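Local coordinates for angiopoietin-related protein 6 (Homo sapiens, PDB 6Y43), which is a secreted angiopoietin-like factor whose fibrinogen-like globular domain binds calcium and probably mediates recognition of partner molecules, at residues A[50-61]-A[72-81]. Numbering follows the deposited sequence.
Sequences VIQRRQDGSVNF and FGRPDGEYWL. With EDO (1,2-ethanediol), chain C.
Val50 lies against the phenol end of Tyr79, its CG1 3.8 Å from Tyr79 CZ, while the Tyr79 hydroxyl makes a weak bond to the Val50 carbonyl and a further hydrogen bond with the backbone N of Trp38. One residue on, Ile51 O receives a nearly straight bond from Leu81 N (2.9 Å). Gln52 brings CB and CG to the edge of the Trp80 indole, CG 3.6 Å from CE3, and turns its amide away to Asn181. Arg53 and Tyr79 form the antiparallel hydrogen-bonded pair that joins strand 48-54 to strand 79-80 in the central sheet of this fibrinogen C-terminal domain; strand 79-80 in turn forms a hairpin with 72-73 through the type I turn Arg74-Gly77. The Arg53 chain starts with CG anti to the backbone N (chi1 -176°) and bends at chi3, bringing the guanidinium edge-on to that turn: NE and NH2 both grip Gly77 O, each at 2.9 Å, and NH2 also makes a weak bond to Pro75 O. Arg54 NH1 bonds to the carbonyls of Gly182 and Leu180; its NE, 4.0 Å from Glu78 OE2, is beyond salt-bridge range. Past the strand, Gln55 reaches an ethanediol, probably from the crystallisation liquor, which bridges its amide to Asp76 O, and the chain wraps around the Glu78 carboxylate. OE2 takes three backbone N-H groups: Gln55 N on its anti lone pair (2.8 Å, 174°), with Asp56 N and Gly57 N arriving from above the carboxylate plane. Asp56 OD1 accepts from both Ser58 N and Ser58 OG, the first closing an Asx turn. Val59 N bonds to Glu78 OE1, which a water links to Arg54 NH2 and Val59 O; these donors probably favour the ionised carboxylate. Val59 CG1 meets the Phe72 edge, which points into the face of Phe61 in a T-shaped stack with planes 76° apart; Arg54 NE lies over the opposite face.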
loop_
_atom_site.group_PDB
_atom_site.type_symbol
_atom_site.label_atom_id
_atom_site.label_comp_id
_atom_site.label_asym_id
_atom_site.label_seq_id
_atom_site.Cartn_x
_atom_site.Cartn_y
_atom_site.Cartn_z
ATOM N N VAL A 50 -3.743 4.008 6.245
ATOM C CA VAL A 50 -2.970 2.862 5.784
ATOM C C VAL A 50 -3.830 2.037 4.834
ATOM O O VAL A 50 -4.939 1.624 5.187
ATOM C CB VAL A 50 -2.494 2.022 6.978
ATOM C CG1 VAL A 50 -1.830 0.731 6.500
ATOM C CG2 VAL A 50 -1.544 2.835 7.842
ATOM N N ILE A 51 -3.292 1.750 3.642
ATOM C CA ILE A 51 -3.963 0.869 2.683
ATOM C C ILE A 51 -3.262 -0.467 2.499
ATOM O O ILE A 51 -3.857 -1.377 1.897
ATOM C CB ILE A 51 -4.164 1.541 1.311
ATOM C CG1 ILE A 51 -2.833 1.786 0.591
ATOM C CG2 ILE A 51 -4.898 2.854 1.482
ATOM C CD1 ILE A 51 -2.995 2.145 -0.859
ATOM N N GLN A 52 -2.066 -0.635 3.052
ATOM C CA GLN A 52 -1.298 -1.860 2.941
ATOM C C GLN A 52 -0.279 -1.836 4.056
ATOM O O GLN A 52 0.289 -0.774 4.333
ATOM C CB GLN A 52 -0.576 -1.947 1.592
ATOM C CG GLN A 52 0.081 -3.276 1.369
ATOM C CD GLN A 52 1.572 -3.275 1.636
ATOM O OE1 GLN A 52 2.121 -2.328 2.202
ATOM N NE2 GLN A 52 2.240 -4.357 1.222
ATOM N N ARG A 53 -0.065 -2.978 4.708
ATOM C CA ARG A 53 0.986 -3.046 5.718
ATOM C C ARG A 53 1.508 -4.463 5.836
ATOM O O ARG A 53 0.721 -5.421 5.892
ATOM C CB ARG A 53 0.499 -2.579 7.094
ATOM C CG ARG A 53 1.603 -2.564 8.124
ATOM C CD ARG A 53 1.190 -1.729 9.349
ATOM N NE ARG A 53 -0.097 -2.174 9.846
ATOM C CZ ARG A 53 -0.930 -1.444 10.580
ATOM N NH1 ARG A 53 -0.625 -0.209 10.926
ATOM N NH2 ARG A 53 -2.076 -1.966 10.951
ATOM N N ARG A 54 2.831 -4.578 5.888
ATOM C CA ARG A 54 3.546 -5.815 6.170
ATOM C C ARG A 54 4.422 -5.634 7.401
ATOM O O ARG A 54 5.088 -4.607 7.537
ATOM C CB ARG A 54 4.484 -6.202 5.037
ATOM C CG ARG A 54 3.924 -6.131 3.625
ATOM C CD ARG A 54 2.707 -7.009 3.497
ATOM N NE ARG A 54 2.977 -8.439 3.635
ATOM C CZ ARG A 54 3.426 -9.225 2.665
ATOM N NH1 ARG A 54 3.711 -8.721 1.474
ATOM N NH2 ARG A 54 3.597 -10.529 2.872
ATOM N N GLN A 55 4.489 -6.654 8.255
ATOM C CA GLN A 55 5.295 -6.488 9.460
ATOM C C GLN A 55 5.618 -7.791 10.177
ATOM O O GLN A 55 6.505 -7.807 11.041
ATOM C CB GLN A 55 4.602 -5.542 10.441
ATOM C CG GLN A 55 3.269 -6.085 10.980
ATOM C CD GLN A 55 2.513 -5.069 11.826
ATOM O OE1 GLN A 55 2.601 -3.865 11.588
ATOM N NE2 GLN A 55 1.799 -5.548 12.829
ATOM N N ASP A 56 4.921 -8.876 9.864
ATOM C CA ASP A 56 5.201 -10.098 10.615
ATOM C C ASP A 56 4.843 -11.420 9.947
ATOM O O ASP A 56 4.988 -12.481 10.572
ATOM C CB ASP A 56 4.496 -10.018 11.980
ATOM C CG ASP A 56 2.968 -9.980 11.864
ATOM O OD1 ASP A 56 2.422 -10.243 10.774
ATOM O OD2 ASP A 56 2.281 -9.741 12.894
ATOM N N GLY A 57 4.425 -11.391 8.679
ATOM C CA GLY A 57 4.158 -12.631 7.982
ATOM C C GLY A 57 2.895 -13.361 8.396
ATOM O O GLY A 57 2.738 -14.545 8.068
ATOM N N SER A 58 1.972 -12.687 9.072
ATOM C CA SER A 58 0.808 -13.389 9.582
ATOM C C SER A 58 -0.296 -13.554 8.559
ATOM O O SER A 58 -1.185 -14.378 8.774
ATOM C CB SER A 58 0.250 -12.662 10.809
ATOM O OG SER A 58 0.021 -11.294 10.538
ATOM N N VAL A 59 -0.260 -12.825 7.441
ATOM C CA VAL A 59 -1.355 -12.819 6.477
ATOM C C VAL A 59 -0.810 -13.279 5.143
ATOM O O VAL A 59 0.271 -12.850 4.738
ATOM C CB VAL A 59 -1.970 -11.411 6.381
ATOM C CG1 VAL A 59 -2.903 -11.271 5.200
ATOM C CG2 VAL A 59 -2.673 -11.047 7.685
ATOM N N ASN A 60 -1.535 -14.172 4.480
ATOM C CA ASN A 60 -1.136 -14.665 3.165
ATOM C C ASN A 60 -1.498 -13.620 2.122
ATOM O O ASN A 60 -2.679 -13.347 1.904
ATOM C CB ASN A 60 -1.841 -15.985 2.878
ATOM C CG ASN A 60 -1.488 -16.556 1.525
ATOM O OD1 ASN A 60 -2.331 -17.187 0.872
ATOM N ND2 ASN A 60 -0.276 -16.324 1.085
ATOM N N PHE A 61 -0.483 -13.045 1.472
ATOM C CA PHE A 61 -0.688 -12.106 0.378
ATOM C C PHE A 61 -0.669 -12.787 -0.984
ATOM O O PHE A 61 -0.928 -12.126 -2.000
ATOM C CB PHE A 61 0.373 -10.999 0.425
ATOM C CG PHE A 61 0.023 -9.861 1.360
ATOM C CD1 PHE A 61 -0.004 -10.046 2.730
ATOM C CD2 PHE A 61 -0.302 -8.611 0.844
ATOM C CE1 PHE A 61 -0.348 -8.993 3.586
ATOM C CE2 PHE A 61 -0.635 -7.544 1.693
ATOM C CZ PHE A 61 -0.667 -7.740 3.042
ATOM N N PHE A 72 -8.199 -7.756 2.425
ATOM C CA PHE A 72 -7.971 -8.899 3.300
ATOM C C PHE A 72 -7.061 -8.493 4.449
ATOM O O PHE A 72 -6.441 -7.429 4.431
ATOM C CB PHE A 72 -7.389 -10.104 2.543
ATOM C CG PHE A 72 -6.109 -9.828 1.798
ATOM C CD1 PHE A 72 -4.875 -9.978 2.396
ATOM C CD2 PHE A 72 -6.150 -9.467 0.463
ATOM C CE1 PHE A 72 -3.721 -9.733 1.698
ATOM C CE2 PHE A 72 -4.998 -9.221 -0.237
ATOM C CZ PHE A 72 -3.776 -9.366 0.381
ATOM N N GLY A 73 -6.993 -9.357 5.465
ATOM C CA GLY A 73 -6.238 -9.037 6.655
ATOM C C GLY A 73 -7.082 -8.222 7.619
ATOM O O GLY A 73 -8.292 -8.047 7.434
ATOM N N ARG A 74 -6.439 -7.717 8.669
ATOM C CA ARG A 74 -7.184 -6.951 9.664
ATOM C C ARG A 74 -6.402 -5.702 10.025
ATOM O O ARG A 74 -5.162 -5.691 10.000
ATOM C CB ARG A 74 -7.517 -7.746 10.935
ATOM C CG ARG A 74 -8.488 -8.896 10.686
ATOM C CD ARG A 74 -9.923 -8.541 10.257
ATOM N NE ARG A 74 -10.617 -9.813 10.067
ATOM C CZ ARG A 74 -10.868 -10.375 8.889
ATOM N NH1 ARG A 74 -10.564 -9.733 7.761
ATOM N NH2 ARG A 74 -11.498 -11.561 8.852
ATOM N N PRO A 75 -7.108 -4.607 10.291
ATOM C CA PRO A 75 -6.445 -3.297 10.362
ATOM C C PRO A 75 -5.548 -3.109 11.567
ATOM O O PRO A 75 -4.774 -2.138 11.577
ATOM C CB PRO A 75 -7.620 -2.308 10.400
ATOM C CG PRO A 75 -8.754 -3.095 10.965
ATOM C CD PRO A 75 -8.571 -4.507 10.454
ATOM N N ASP A 76 -5.621 -3.975 12.579
ATOM C CA ASP A 76 -4.677 -3.893 13.688
ATOM C C ASP A 76 -3.327 -4.495 13.340
ATOM O O ASP A 76 -2.379 -4.375 14.134
ATOM C CB ASP A 76 -5.249 -4.572 14.940
ATOM C CG ASP A 76 -5.527 -6.070 14.751
ATOM O OD1 ASP A 76 -6.081 -6.492 13.713
ATOM O OD2 ASP A 76 -5.229 -6.847 15.676
ATOM N N GLY A 77 -3.180 -5.088 12.155
ATOM C CA GLY A 77 -1.989 -5.851 11.819
ATOM C C GLY A 77 -1.656 -5.729 10.348
ATOM O O GLY A 77 -1.710 -4.629 9.782
ATOM N N GLU A 78 -1.296 -6.841 9.731
ATOM C CA GLU A 78 -1.033 -6.853 8.296
ATOM C C GLU A 78 -2.353 -6.825 7.550
ATOM O O GLU A 78 -3.309 -7.521 7.923
ATOM C CB GLU A 78 -0.242 -8.091 7.909
ATOM C CG GLU A 78 1.169 -8.106 8.424
ATOM C CD GLU A 78 1.994 -9.180 7.719
ATOM O OE1 GLU A 78 1.399 -10.193 7.288
ATOM O OE2 GLU A 78 3.218 -9.002 7.589
ATOM N N TYR A 79 -2.419 -6.010 6.503
ATOM C CA TYR A 79 -3.634 -6.020 5.710
ATOM C C TYR A 79 -3.437 -5.330 4.374
ATOM O O TYR A 79 -2.426 -4.670 4.126
ATOM C CB TYR A 79 -4.815 -5.387 6.451
ATOM C CG TYR A 79 -4.857 -3.876 6.628
ATOM C CD1 TYR A 79 -4.187 -3.265 7.676
ATOM C CD2 TYR A 79 -5.638 -3.071 5.803
ATOM C CE1 TYR A 79 -4.282 -1.900 7.887
ATOM C CE2 TYR A 79 -5.715 -1.717 5.996
ATOM C CZ TYR A 79 -5.046 -1.142 7.060
ATOM O OH TYR A 79 -5.148 0.194 7.279
ATOM N N TRP A 80 -4.446 -5.525 3.523
ATOM C CA TRP A 80 -4.605 -4.893 2.218
ATOM C C TRP A 80 -6.027 -4.351 2.181
ATOM O O TRP A 80 -6.980 -5.129 2.250
ATOM C CB TRP A 80 -4.395 -5.915 1.095
ATOM C CG TRP A 80 -4.703 -5.428 -0.281
ATOM C CD1 TRP A 80 -5.786 -5.756 -1.054
ATOM C CD2 TRP A 80 -3.876 -4.570 -1.093
ATOM N NE1 TRP A 80 -5.703 -5.117 -2.282
ATOM C CE2 TRP A 80 -4.542 -4.382 -2.317
ATOM C CE3 TRP A 80 -2.662 -3.909 -0.873
ATOM C CZ2 TRP A 80 -4.012 -3.591 -3.350
ATOM C CZ3 TRP A 80 -2.153 -3.105 -1.884
ATOM C CH2 TRP A 80 -2.832 -2.961 -3.112
ATOM N N LEU A 81 -6.175 -3.029 2.073
ATOM C CA LEU A 81 -7.508 -2.440 2.214
ATOM C C LEU A 81 -8.440 -2.895 1.102
ATOM O O LEU A 81 -9.652 -3.038 1.330
ATOM C CB LEU A 81 -7.425 -0.914 2.240
ATOM C CG LEU A 81 -8.733 -0.169 2.498
ATOM C CD1 LEU A 81 -9.308 -0.607 3.868
ATOM C CD2 LEU A 81 -8.517 1.333 2.441
HETATM C C1 EDO C . 0.048 -2.052 14.247
HETATM O O1 EDO C . 0.222 -3.469 14.411
HETATM C C2 EDO C . 1.403 -1.377 14.105
HETATM O O2 EDO C . 1.928 -1.757 12.832
HETATM O O HOH W 1 2.596 -11.502 5.327
HETATM O O HOH W 2 -1.863 -9.408 11.158
#